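Local coordinates for protein CurJ (Moorea producens 3L, PDB 5TZ6) that probably carries out a vinylogous dehydration of a polyketide intermediate in curacin biosynthesis, as the dehydratase domain of a polyketide synthase module, at residues V107-D112 against A132-G137; F25-F30 against V89-V94; P10-K15 against I55-A60; D75-Q80 against V241-D246. The protein carries 1 engineered substitution. All coordinates share one frame; numbering follows the deposited sequence.

In the fold
From the N terminus, contact 3 comes first: 10-15 returns to helix 51-65, closing a loop from which strand 24-30 leaves to pair with 90-99 in contact 2. These two contacts therefore cross, and Asn13 N bonds Glu27 O where they meet. Before contact 2 closes, 75-80 opens contact 4, a long closure to 241-246 that joins the N-terminal hotdog unit to the C-terminal one; contacts 2 and 4 also cross. Contact 1, between 107-112 and 132-137, lies wholly within contact 4's span. It adjoins contact 2 through strands 90-99 and 102-110, and contact 4 through strands 132-141 and 71-77. Helix 51-65 packs against residues of all three strand contacts.

Contact 1. Residues V107-D112 against A132-G137; sequences VISFDD and AVHATG
Val107 and Ala135 form a hydrogen-bonded antiparallel pair, and the strand segments 107-110 and 132-137 run at 156° to each other with axes approaching to 4.5 Å. The pairing then slips by one residue: Ile108 stands opposite Val133, leaving both His134 and Ala135 to face Val107. One carbonyl serves two amides as a result. Val107 O accepts from His134 N at 2.6 Å, almost in line with the C=O bond, and from Ala135 N at 3.1 Å, on a lone pair in the carbonyl plane. Beyond this step, Ser109 and Ala132 resume regular pairing.

The imidazole of His134 reaches back across the strands because CG is anti to the carbonyl carbon (chi1 -53°). Its NE2 meets Ser109 OG close to the ring plane in a very short hydrogen bond of 2.5 Å. Since ND1 is also bonded, to Gln80 O, the ring is held at both nitrogens and its rotation is fixed. On the same face Val107 CB lies 4.1 Å from Ala135 CB, and the compact alanine suits a place beneath helix 51-65, where it touches His54. On the opposite face Ile108 CG2 rests 3.9 Å from Val133 CG2, while Ile108 also packs on Leu20 of the second subunit. His134 and Ala135 facing Val107 make a classic beta bulge, here set in the sheet that wraps the central helix of a hotdog fold.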
loop_
_atom_site.group_PDB
_atom_site.type_symbol
_atom_site.label_atom_id
_atom_site.label_comp_id
_atom_site.label_asym_id
_atom_site.label_seq_id
_atom_site.Cartn_x
_atom_site.Cartn_y
_atom_site.Cartn_z
ATOM N N VAL A 107 8.540 11.586 6.430
ATOM C CA VAL A 107 8.291 11.649 4.996
ATOM C C VAL A 107 9.606 11.366 4.282
ATOM O O VAL A 107 10.566 12.148 4.403
ATOM C CB VAL A 107 7.730 13.016 4.571
ATOM C CG1 VAL A 107 7.552 13.051 3.063
ATOM C CG2 VAL A 107 6.412 13.311 5.271
ATOM N N ILE A 108 9.624 10.260 3.524
ATOM C CA ILE A 108 10.805 9.744 2.837
ATOM C C ILE A 108 10.469 9.545 1.362
ATOM O O ILE A 108 9.308 9.578 0.956
ATOM C CB ILE A 108 11.306 8.413 3.436
ATOM C CG1 ILE A 108 10.354 7.273 3.073
ATOM C CG2 ILE A 108 11.453 8.516 4.947
ATOM C CD1 ILE A 108 10.863 5.919 3.505
ATOM N N SER A 109 11.508 9.322 0.556
ATOM C CA SER A 109 11.328 9.003 -0.856
ATOM C C SER A 109 12.471 8.125 -1.348
ATOM O O SER A 109 13.518 8.003 -0.705
ATOM C CB SER A 109 11.242 10.267 -1.711
ATOM O OG SER A 109 12.532 10.815 -1.882
ATOM N N PHE A 110 12.255 7.522 -2.517
ATOM C CA PHE A 110 13.211 6.619 -3.145
ATOM C C PHE A 110 12.797 6.405 -4.595
ATOM O O PHE A 110 11.658 6.691 -4.981
ATOM C CB PHE A 110 13.302 5.275 -2.403
ATOM C CG PHE A 110 11.973 4.589 -2.193
ATOM C CD1 PHE A 110 11.244 4.800 -1.032
ATOM C CD2 PHE A 110 11.458 3.727 -3.151
ATOM C CE1 PHE A 110 10.022 4.168 -0.830
ATOM C CE2 PHE A 110 10.241 3.091 -2.955
ATOM C CZ PHE A 110 9.523 3.313 -1.793
ATOM N N ASP A 111 13.737 5.911 -5.397
ATOM C CA ASP A 111 13.511 5.704 -6.823
ATOM C C ASP A 111 12.965 4.294 -7.013
ATOM O O ASP A 111 13.662 3.310 -6.739
ATOM C CB ASP A 111 14.806 5.908 -7.604
ATOM C CG ASP A 111 14.568 6.209 -9.073
ATOM O OD1 ASP A 111 13.611 5.653 -9.653
ATOM O OD2 ASP A 111 15.349 6.995 -9.651
ATOM N N ASP A 112 11.720 4.195 -7.487
ATOM C CA ASP A 112 11.063 2.893 -7.566
ATOM C C ASP A 112 11.642 2.045 -8.692
ATOM O O ASP A 112 11.803 0.828 -8.543
ATOM C CB ASP A 112 9.554 3.075 -7.740
ATOM C CG ASP A 112 8.751 2.006 -7.017
ATOM O OD1 ASP A 112 9.254 0.873 -6.875
ATOM O OD2 ASP A 112 7.621 2.305 -6.578
ATOM N N ALA A 132 15.774 8.549 1.142
ATOM C CA ALA A 132 16.050 9.844 1.742
ATOM C C ALA A 132 14.893 10.262 2.636
ATOM O O ALA A 132 13.734 9.930 2.375
ATOM C CB ALA A 132 16.292 10.914 0.674
ATOM N N VAL A 133 15.220 10.991 3.701
ATOM C CA VAL A 133 14.225 11.548 4.611
ATOM C C VAL A 133 14.063 13.031 4.301
ATOM O O VAL A 133 15.046 13.788 4.279
ATOM C CB VAL A 133 14.625 11.326 6.079
ATOM C CG1 VAL A 133 13.590 11.934 7.006
ATOM C CG2 VAL A 133 14.786 9.841 6.360
ATOM N N HIS A 134 12.825 13.448 4.049
ATOM C CA HIS A 134 12.542 14.828 3.692
ATOM C C HIS A 134 11.813 15.603 4.771
ATOM O O HIS A 134 11.887 16.838 4.774
ATOM C CB HIS A 134 11.717 14.876 2.400
ATOM C CG HIS A 134 12.341 14.115 1.276
ATOM N ND1 HIS A 134 13.619 14.372 0.828
ATOM C CD2 HIS A 134 11.873 13.094 0.519
ATOM C CE1 HIS A 134 13.908 13.548 -0.163
ATOM N NE2 HIS A 134 12.867 12.762 -0.369
ATOM N N ALA A 135 11.130 14.925 5.691
ATOM C CA ALA A 135 10.551 15.675 6.799
ATOM C C ALA A 135 10.306 14.731 7.957
ATOM O O ALA A 135 10.050 13.546 7.761
ATOM C CB ALA A 135 9.246 16.377 6.391
ATOM N N THR A 136 10.408 15.262 9.168
ATOM C CA THR A 136 10.152 14.473 10.358
ATOM C C THR A 136 9.378 15.334 11.335
ATOM O O THR A 136 9.422 16.565 11.265
ATOM C CB THR A 136 11.457 13.972 10.989
ATOM O OG1 THR A 136 12.293 15.090 11.299
ATOM C CG2 THR A 136 12.192 13.091 10.010
ATOM N N GLY A 137 8.657 14.683 12.240
ATOM C CA GLY A 137 8.050 15.436 13.323
ATOM C C GLY A 137 6.930 14.649 13.982
ATOM O O GLY A 137 6.898 13.427 13.921
#

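Contact 2. Residues F25-F30 against V89-V94; sequences FFESYF and VRTVQV
Phe30 and Val92 mark the tightly packed face of this antiparallel ladder, in which Phe26, Ser28 and Phe30 pair with Val94, Val92 and Arg90 through backbone bonds. Val92 CG2 sits over the Phe30 ring, 4.0 Å from its centroid and 27° off the normal, a CH-pi contact. The methyl gets there by lying anti to the carbonyl carbon, with CG1 taking the place anti to N (chi1 176°). Farther along, Phe26 CB meets Val94 CB at 4.1 Å, and both residues carry their apolar bulk against helix 51-65. Ser28, a small residue, lies between Phe26 and Phe30 on that face.

The reverse face is polar. Glu27 and Gln93 extend side by side with their terminal planes nearly parallel, 10° apart; Gln93 NE2 donates to Glu27 OE1 at 3.2 Å, entering on the anti lone pair of the carboxylate. The amide is held by more than this bond, for NE2 also reaches Gln17 O of the second subunit and OE1 reaches Ser18 OG there. A long, flexible glutamine is well suited to such bridging between chains.

Looser packing appears toward Tyr29 and Val89, nearer solvent. Thr91 OG1, bonded to Asp112, only approaches the Tyr29 ring edge, 3.8 Å from CD1, and Tyr29 CB stays 4.1 Å from Val89 CG2. One face lies apolar against helix 51-65 and the other carries polar groups that reach the second subunit: the sheet of a hotdog fold, here at the dimer contact.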
loop_
_atom_site.group_PDB
_atom_site.type_symbol
_atom_site.label_atom_id
_atom_site.label_comp_id
_atom_site.label_asym_id
_atom_site.label_seq_id
_atom_site.Cartn_x
_atom_site.Cartn_y
_atom_site.Cartn_z
ATOM N N PHE A 25 1.231 3.595 6.583
ATOM C CA PHE A 25 1.958 4.090 5.426
ATOM C C PHE A 25 1.021 4.790 4.455
ATOM O O PHE A 25 -0.106 4.343 4.233
ATOM C CB PHE A 25 2.683 2.951 4.705
ATOM C CG PHE A 25 3.728 2.272 5.544
ATOM C CD1 PHE A 25 3.406 1.167 6.319
ATOM C CD2 PHE A 25 5.034 2.734 5.552
ATOM C CE1 PHE A 25 4.369 0.540 7.092
ATOM C CE2 PHE A 25 6.002 2.112 6.325
ATOM C CZ PHE A 25 5.669 1.014 7.096
ATOM N N PHE A 26 1.491 5.897 3.891
ATOM C CA PHE A 26 0.864 6.527 2.738
ATOM C C PHE A 26 1.881 6.628 1.610
ATOM O O PHE A 26 3.055 6.930 1.844
ATOM C CB PHE A 26 0.295 7.900 3.093
ATOM C CG PHE A 26 -0.803 7.843 4.119
ATOM C CD1 PHE A 26 -0.516 7.874 5.474
ATOM C CD2 PHE A 26 -2.125 7.729 3.724
ATOM C CE1 PHE A 26 -1.534 7.808 6.417
ATOM C CE2 PHE A 26 -3.148 7.660 4.664
ATOM C CZ PHE A 26 -2.850 7.703 6.012
ATOM N N GLU A 27 1.434 6.340 0.392
ATOM C CA GLU A 27 2.311 6.235 -0.763
ATOM C C GLU A 27 1.787 7.100 -1.896
ATOM O O GLU A 27 0.581 7.120 -2.181
ATOM C CB GLU A 27 2.445 4.783 -1.242
ATOM C CG GLU A 27 3.483 4.599 -2.337
ATOM C CD GLU A 27 3.738 3.141 -2.665
ATOM O OE1 GLU A 27 4.571 2.513 -1.976
ATOM O OE2 GLU A 27 3.111 2.624 -3.615
ATOM N N SER A 28 2.718 7.789 -2.552
ATOM C CA SER A 28 2.425 8.838 -3.512
ATOM C C SER A 28 3.547 8.854 -4.537
ATOM O O SER A 28 4.694 8.536 -4.213
ATOM C CB SER A 28 2.297 10.200 -2.827
ATOM O OG SER A 28 1.634 11.126 -3.668
ATOM N N TYR A 29 3.216 9.208 -5.777
ATOM C CA TYR A 29 4.179 9.173 -6.879
ATOM C C TYR A 29 4.410 10.599 -7.372
ATOM O O TYR A 29 3.578 11.164 -8.088
ATOM C CB TYR A 29 3.688 8.256 -7.992
ATOM C CG TYR A 29 3.407 6.856 -7.502
ATOM C CD1 TYR A 29 4.433 6.043 -7.036
ATOM C CD2 TYR A 29 2.115 6.351 -7.496
ATOM C CE1 TYR A 29 4.177 4.762 -6.577
ATOM C CE2 TYR A 29 1.851 5.074 -7.040
ATOM C CZ TYR A 29 2.883 4.284 -6.582
ATOM O OH TYR A 29 2.612 3.011 -6.128
ATOM N N PHE A 30 5.557 11.166 -7.005
ATOM C CA PHE A 30 5.845 12.575 -7.248
ATOM C C PHE A 30 6.535 12.749 -8.596
ATOM O O PHE A 30 7.601 12.165 -8.843
ATOM C CB PHE A 30 6.702 13.146 -6.119
ATOM C CG PHE A 30 5.900 13.703 -4.974
ATOM C CD1 PHE A 30 4.924 12.944 -4.363
ATOM C CD2 PHE A 30 6.136 14.979 -4.502
ATOM C CE1 PHE A 30 4.186 13.453 -3.310
ATOM C CE2 PHE A 30 5.408 15.494 -3.449
ATOM C CZ PHE A 30 4.431 14.727 -2.851
ATOM N N VAL A 89 10.297 10.302 -11.737
ATOM C CA VAL A 89 9.236 10.122 -10.752
ATOM C C VAL A 89 9.837 9.465 -9.517
ATOM O O VAL A 89 10.461 8.403 -9.614
ATOM C CB VAL A 89 8.063 9.288 -11.297
ATOM C CG1 VAL A 89 8.541 7.926 -11.760
ATOM C CG2 VAL A 89 6.980 9.150 -10.243
ATOM N N ARG A 90 9.661 10.098 -8.361
ATOM C CA ARG A 90 10.137 9.581 -7.085
ATOM C C ARG A 90 8.958 9.066 -6.271
ATOM O O ARG A 90 7.943 9.759 -6.143
ATOM C CB ARG A 90 10.878 10.664 -6.299
ATOM C CG ARG A 90 12.155 11.148 -6.949
ATOM C CD ARG A 90 13.331 10.258 -6.606
ATOM N NE ARG A 90 13.580 10.228 -5.168
ATOM C CZ ARG A 90 14.752 9.920 -4.620
ATOM N NH1 ARG A 90 15.787 9.625 -5.396
ATOM N NH2 ARG A 90 14.895 9.914 -3.301
ATOM N N THR A 91 9.085 7.849 -5.740
ATOM C CA THR A 91 8.103 7.354 -4.782
ATOM C C THR A 91 8.308 8.025 -3.430
ATOM O O THR A 91 9.416 8.023 -2.882
ATOM C CB THR A 91 8.195 5.835 -4.631
ATOM O OG1 THR A 91 7.919 5.206 -5.888
ATOM C CG2 THR A 91 7.180 5.345 -3.604
ATOM N N VAL A 92 7.231 8.581 -2.885
ATOM C CA VAL A 92 7.244 9.278 -1.607
ATOM C C VAL A 92 6.288 8.575 -0.660
ATOM O O VAL A 92 5.139 8.293 -1.024
ATOM C CB VAL A 92 6.853 10.756 -1.765
ATOM C CG1 VAL A 92 6.778 11.426 -0.407
ATOM C CG2 VAL A 92 7.854 11.459 -2.657
ATOM N N GLN A 93 6.761 8.295 0.549
ATOM C CA GLN A 93 5.961 7.641 1.570
ATOM C C GLN A 93 5.942 8.490 2.831
ATOM O O GLN A 93 6.947 9.121 3.187
ATOM C CB GLN A 93 6.490 6.253 1.907
ATOM C CG GLN A 93 6.407 5.243 0.786
ATOM C CD GLN A 93 7.017 3.918 1.192
ATOM O OE1 GLN A 93 7.871 3.866 2.078
ATOM N NE2 GLN A 93 6.566 2.836 0.566
ATOM N N VAL A 94 4.772 8.532 3.463
ATOM C CA VAL A 94 4.601 9.034 4.818
ATOM C C VAL A 94 4.497 7.835 5.744
ATOM O O VAL A 94 3.651 6.953 5.541
ATOM C CB VAL A 94 3.352 9.922 4.932
ATOM C CG1 VAL A 94 3.171 10.391 6.370
ATOM C CG2 VAL A 94 3.463 11.108 3.987
#

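Contact 3. Residues P10-K15 against I55-A60; sequences PLINQK and ISLLLA
Leu57 CD1 presses a methyl against a backbone carbonyl, lying 3.3 Å from Leu11 O, and no hydrogen bond joins the two segments. The helix is the central one of the hotdog fold, the "sausage" around which the sheet curls, and 10-13 is the loop leading into strand 14-16, passing along the helix flank. Contact is made by side chains one turn apart, Ser56 and Leu57 with Ala60, on the flank of the helix turned to this loop.

Leu57 starts out across the line of approach, but with CG anti to the backbone N (chi1 -178°) one branch swings in against both loop residues. That branch, CD1, touches Leu11 CB at 3.8 Å as well as Ile12 CG1 at 3.7 Å. Leu11 reaches to the helix, bringing CD1 to 3.2 Å from Ser56 OG, a van der Waals contact of a methyl with a hydroxyl, not a hydrogen bond; that hydroxyl bonds to Leu213 O instead. Branched Ile12 packs beside Leu11 on the same methyl and also on Phe26 of the neighbouring strand. Alanine suits position 60 because a short side chain lets the loop come close: Ile12 CD1 meets Ala60 CB at 3.5 Å.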
loop_
_atom_site.group_PDB
_atom_site.type_symbol
_atom_site.label_atom_id
_atom_site.label_comp_id
_atom_site.label_asym_id
_atom_site.label_seq_id
_atom_site.Cartn_x
_atom_site.Cartn_y
_atom_site.Cartn_z
ATOM N N PRO A 10 -5.424 13.990 -3.893
ATOM C CA PRO A 10 -4.581 14.349 -5.047
ATOM C C PRO A 10 -3.091 14.190 -4.771
ATOM O O PRO A 10 -2.292 14.044 -5.702
ATOM C CB PRO A 10 -4.958 15.816 -5.328
ATOM C CG PRO A 10 -5.844 16.253 -4.174
ATOM C CD PRO A 10 -6.457 15.003 -3.619
ATOM N N LEU A 11 -2.708 14.191 -3.494
ATOM C CA LEU A 11 -1.317 14.046 -3.091
ATOM C C LEU A 11 -0.967 12.641 -2.616
ATOM O O LEU A 11 0.200 12.382 -2.313
ATOM C CB LEU A 11 -0.995 15.041 -1.974
ATOM C CG LEU A 11 -0.988 16.518 -2.346
ATOM C CD1 LEU A 11 -0.721 17.359 -1.111
ATOM C CD2 LEU A 11 0.044 16.794 -3.434
ATOM N N ILE A 12 -1.937 11.732 -2.541
ATOM C CA ILE A 12 -1.725 10.429 -1.918
ATOM C C ILE A 12 -2.386 9.369 -2.786
ATOM O O ILE A 12 -3.610 9.376 -2.954
ATOM C CB ILE A 12 -2.282 10.374 -0.485
ATOM C CG1 ILE A 12 -1.456 11.275 0.430
ATOM C CG2 ILE A 12 -2.298 8.941 0.030
ATOM C CD1 ILE A 12 -2.004 11.384 1.831
ATOM N N ASN A 13 -1.585 8.452 -3.326
ATOM C CA ASN A 13 -2.148 7.426 -4.193
ATOM C C ASN A 13 -2.771 6.291 -3.389
ATOM O O ASN A 13 -3.919 5.909 -3.639
ATOM C CB ASN A 13 -1.077 6.901 -5.151
ATOM C CG ASN A 13 -0.693 7.925 -6.211
ATOM O OD1 ASN A 13 0.058 8.867 -5.943
ATOM N ND2 ASN A 13 -1.223 7.753 -7.419
ATOM N N GLN A 14 -2.053 5.741 -2.413
ATOM C CA GLN A 14 -2.639 4.649 -1.646
ATOM C C GLN A 14 -2.224 4.752 -0.189
ATOM O O GLN A 14 -1.217 5.369 0.153
ATOM C CB GLN A 14 -2.265 3.263 -2.193
ATOM C CG GLN A 14 -0.854 2.809 -1.886
ATOM C CD GLN A 14 -0.589 1.391 -2.360
ATOM O OE1 GLN A 14 -0.188 0.527 -1.576
ATOM N NE2 GLN A 14 -0.830 1.139 -3.643
ATOM N N LYS A 15 -3.037 4.146 0.667
ATOM C CA LYS A 15 -2.758 4.003 2.087
ATOM C C LYS A 15 -2.658 2.522 2.418
ATOM O O LYS A 15 -3.419 1.706 1.886
ATOM C CB LYS A 15 -3.860 4.661 2.924
ATOM C CG LYS A 15 -4.038 4.075 4.310
ATOM C CD LYS A 15 -5.052 4.875 5.113
ATOM C CE LYS A 15 -5.148 4.374 6.550
ATOM N NZ LYS A 15 -6.166 5.124 7.335
ATOM N N ILE A 55 4.340 19.519 4.221
ATOM C CA ILE A 55 3.316 19.888 5.195
ATOM C C ILE A 55 1.925 19.610 4.633
ATOM O O ILE A 55 1.077 18.990 5.289
ATOM C CB ILE A 55 3.481 21.359 5.614
ATOM C CG1 ILE A 55 4.849 21.559 6.279
ATOM C CG2 ILE A 55 2.312 21.817 6.478
ATOM C CD1 ILE A 55 4.945 22.790 7.140
ATOM N N SER A 56 1.672 20.060 3.405
ATOM C CA SER A 56 0.388 19.779 2.771
ATOM C C SER A 56 0.139 18.271 2.667
ATOM O O SER A 56 -0.988 17.796 2.881
ATOM C CB SER A 56 0.350 20.463 1.400
ATOM O OG SER A 56 -0.748 20.035 0.623
ATOM N N LEU A 57 1.194 17.498 2.398
ATOM C CA LEU A 57 1.071 16.046 2.301
ATOM C C LEU A 57 0.679 15.432 3.640
ATOM O O LEU A 57 -0.153 14.511 3.697
ATOM C CB LEU A 57 2.384 15.453 1.794
ATOM C CG LEU A 57 2.484 13.945 1.564
ATOM C CD1 LEU A 57 1.450 13.482 0.558
ATOM C CD2 LEU A 57 3.885 13.594 1.082
ATOM N N LEU A 58 1.262 15.931 4.733
ATOM C CA LEU A 58 0.892 15.396 6.038
ATOM C C LEU A 58 -0.531 15.792 6.406
ATOM O O LEU A 58 -1.257 15.001 7.010
ATOM C CB LEU A 58 1.883 15.849 7.102
ATOM C CG LEU A 58 3.203 15.086 6.958
ATOM C CD1 LEU A 58 4.383 15.902 7.460
ATOM C CD2 LEU A 58 3.110 13.749 7.681
ATOM N N LEU A 59 -0.958 17.006 6.050
ATOM C CA LEU A 59 -2.364 17.331 6.260
ATOM C C LEU A 59 -3.263 16.347 5.522
ATOM O O LEU A 59 -4.306 15.934 6.048
ATOM C CB LEU A 59 -2.665 18.768 5.831
ATOM C CG LEU A 59 -1.985 19.873 6.645
ATOM C CD1 LEU A 59 -2.490 21.249 6.225
ATOM C CD2 LEU A 59 -2.180 19.657 8.130
ATOM N N ALA A 60 -2.882 15.953 4.304
ATOM C CA ALA A 60 -3.663 14.934 3.603
ATOM C C ALA A 60 -3.724 13.632 4.402
ATOM O O ALA A 60 -4.814 13.105 4.679
ATOM C CB ALA A 60 -3.084 14.689 2.212
#

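Contact 4. Residues D75-Q80 against V241-D246; sequences DILFPQ and VPFSID. With 7OD ((2E,5R)-5-hydroxy-2-methylhept-2-enoic acid), chain C.
Ile76 and Ile245 lie side by side and point the same way, Ile76 CD1 resting 3.8 Å from Ile245 CB. Their backbones make a hydrogen-bonded antiparallel pair, with Ile76 N donating to Ile245 O at 3.0 Å and Ile245 N returning a bond to Ile76 O. Asp75 also faces Ile245, giving a G1 beta bulge; its left-handed backbone (phi 49°) is one that aspartate tolerates better than beta-branched residues do. Asp75 N bonds Asp246 O at 3.1 Å from above the carbonyl plane, 41° out of it.

Toward Phe78 the strands part and a water takes over, accepting from Phe78 N and donating to Phe243 O at 2.5 Å. The same water sits 3.4 Å above the plane of the Phe243 ring, over its centre. Nearby, Leu77 CD2 bends in to Ser244 CB at 3.5 Å. This pairing joins strands 71-77 and 239-250, the seam between the two hotdog units of a double-hotdog dehydratase.

Farther along the second strand the seam leads into the ligand pocket. Pro242 CD comes within 3.5 Å of the ligand carbon CAE, and Val241 CG1 within 3.6 Å of CAC, apolar surfaces suited to the hydrocarbon chain. In the next shell, Phe222 of helix 215-223 packs on Pro242 and Ile245, Arg298 makes a cation-pi contact with Phe243, and Ile55 of helix 51-65 covers both isoleucines. Asp219 OD1, another pocket residue, hydrogen-bonds the ligand.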
loop_
_atom_site.group_PDB
_atom_site.type_symbol
_atom_site.label_atom_id
_atom_site.label_comp_id
_atom_site.label_asym_id
_atom_site.label_seq_id
_atom_site.Cartn_x
_atom_site.Cartn_y
_atom_site.Cartn_z
ATOM N N ASP A 75 7.322 20.156 15.961
ATOM C CA ASP A 75 8.743 19.840 15.879
ATOM C C ASP A 75 9.114 19.310 14.497
ATOM O O ASP A 75 9.692 18.230 14.348
ATOM C CB ASP A 75 9.126 18.851 16.976
ATOM C CG ASP A 75 8.719 19.341 18.350
ATOM O OD1 ASP A 75 8.780 20.569 18.582
ATOM O OD2 ASP A 75 8.321 18.507 19.191
ATOM N N ILE A 76 8.762 20.090 13.477
ATOM C CA ILE A 76 9.038 19.737 12.089
ATOM C C ILE A 76 10.489 20.051 11.756
ATOM O O ILE A 76 10.981 21.151 12.042
ATOM C CB ILE A 76 8.097 20.500 11.143
ATOM C CG1 ILE A 76 6.635 20.282 11.538
ATOM C CG2 ILE A 76 8.365 20.109 9.696
ATOM C CD1 ILE A 76 5.689 21.263 10.886
ATOM N N LEU A 77 11.166 19.107 11.105
ATOM C CA LEU A 77 12.475 19.351 10.517
ATOM C C LEU A 77 12.470 18.829 9.088
ATOM O O LEU A 77 11.721 17.904 8.752
ATOM C CB LEU A 77 13.594 18.684 11.328
ATOM C CG LEU A 77 13.855 19.352 12.679
ATOM C CD1 LEU A 77 14.777 18.507 13.568
ATOM C CD2 LEU A 77 14.393 20.772 12.485
ATOM N N PHE A 78 13.313 19.431 8.246
ATOM C CA PHE A 78 13.453 19.059 6.838
ATOM C C PHE A 78 14.887 18.594 6.600
ATOM O O PHE A 78 15.735 19.377 6.151
ATOM C CB PHE A 78 13.088 20.233 5.931
ATOM C CG PHE A 78 11.706 20.778 6.177
ATOM C CD1 PHE A 78 10.582 20.065 5.787
ATOM C CD2 PHE A 78 11.530 22.004 6.792
ATOM C CE1 PHE A 78 9.306 20.566 6.017
ATOM C CE2 PHE A 78 10.260 22.512 7.019
ATOM C CZ PHE A 78 9.144 21.794 6.628
ATOM N N PRO A 79 15.202 17.335 6.907
ATOM C CA PRO A 79 16.613 16.906 6.831
ATOM C C PRO A 79 17.236 17.024 5.447
ATOM O O PRO A 79 18.416 17.381 5.340
ATOM C CB PRO A 79 16.564 15.447 7.305
ATOM C CG PRO A 79 15.270 15.314 8.058
ATOM C CD PRO A 79 14.315 16.274 7.412
ATOM N N GLN A 80 16.481 16.753 4.384
ATOM C CA GLN A 80 17.034 16.686 3.036
ATOM C C GLN A 80 15.974 17.101 2.026
ATOM O O GLN A 80 14.857 16.572 2.041
ATOM C CB GLN A 80 17.523 15.268 2.711
ATOM C CG GLN A 80 18.322 15.160 1.423
ATOM C CD GLN A 80 18.879 13.767 1.192
ATOM O OE1 GLN A 80 19.012 12.973 2.125
ATOM N NE2 GLN A 80 19.189 13.457 -0.062
ATOM N N VAL A 241 16.005 29.949 4.225
ATOM C CA VAL A 241 15.252 28.780 3.778
ATOM C C VAL A 241 14.532 28.157 4.971
ATOM O O VAL A 241 15.088 28.113 6.078
ATOM C CB VAL A 241 16.162 27.763 3.076
ATOM C CG1 VAL A 241 15.334 26.614 2.520
ATOM C CG2 VAL A 241 16.932 28.451 1.964
ATOM N N PRO A 242 13.288 27.713 4.809
ATOM C CA PRO A 242 12.572 27.108 5.939
ATOM C C PRO A 242 13.353 25.935 6.504
ATOM O O PRO A 242 13.764 25.028 5.776
ATOM C CB PRO A 242 11.246 26.663 5.318
ATOM C CG PRO A 242 11.031 27.635 4.197
ATOM C CD PRO A 242 12.406 27.944 3.650
ATOM N N PHE A 243 13.532 25.949 7.803
ATOM C CA PHE A 243 14.407 24.981 8.444
ATOM C C PHE A 243 13.725 24.198 9.556
ATOM O O PHE A 243 13.946 22.988 9.668
ATOM C CB PHE A 243 15.637 25.714 8.985
ATOM C CG PHE A 243 16.601 24.828 9.718
ATOM C CD1 PHE A 243 16.470 24.614 11.084
ATOM C CD2 PHE A 243 17.653 24.224 9.043
ATOM C CE1 PHE A 243 17.362 23.801 11.764
ATOM C CE2 PHE A 243 18.551 23.403 9.724
ATOM C CZ PHE A 243 18.403 23.195 11.084
ATOM N N SER A 244 12.901 24.848 10.378
ATOM C CA SER A 244 12.212 24.131 11.443
ATOM C C SER A 244 10.930 24.874 11.798
ATOM O O SER A 244 10.808 26.077 11.573
ATOM C CB SER A 244 13.101 23.979 12.680
ATOM O OG SER A 244 13.379 25.242 13.264
ATOM N N ILE A 245 9.975 24.143 12.373
ATOM C CA ILE A 245 8.687 24.714 12.760
ATOM C C ILE A 245 8.269 24.123 14.102
ATOM O O ILE A 245 8.185 22.898 14.246
ATOM C CB ILE A 245 7.607 24.445 11.699
ATOM C CG1 ILE A 245 7.890 25.261 10.441
ATOM C CG2 ILE A 245 6.236 24.784 12.242
ATOM C CD1 ILE A 245 7.007 24.901 9.272
ATOM N N ASP A 246 7.999 24.983 15.082
ATOM C CA ASP A 246 7.549 24.476 16.375
ATOM C C ASP A 246 6.143 23.891 16.282
ATOM O O ASP A 246 5.908 22.763 16.723
ATOM C CB ASP A 246 7.629 25.572 17.439
ATOM C CG ASP A 246 9.058 26.006 17.716
ATOM O OD1 ASP A 246 9.973 25.174 17.531
ATOM O OD2 ASP A 246 9.269 27.172 18.117
HETATM O OAB 7OD C . 15.272 26.125 -1.644
HETATM C CAA 7OD C . 14.660 25.226 -1.033
HETATM O OAI 7OD C . 15.124 24.063 -1.009
HETATM C CAC 7OD C . 13.345 25.547 -0.312
HETATM C CAK 7OD C . 12.597 24.433 0.437
HETATM C CAD 7OD C . 12.773 26.975 -0.338
HETATM C CAE 7OD C . 11.453 27.247 0.401
HETATM C CAF 7OD C . 11.002 28.727 0.473
HETATM O OAH 7OD C . 9.925 28.929 -0.447
HETATM C CAG 7OD C . 12.111 29.738 0.160
HETATM C CAJ 7OD C . 11.646 31.116 0.637
HETATM O O HOH W 1 15.718 21.358 9.059
#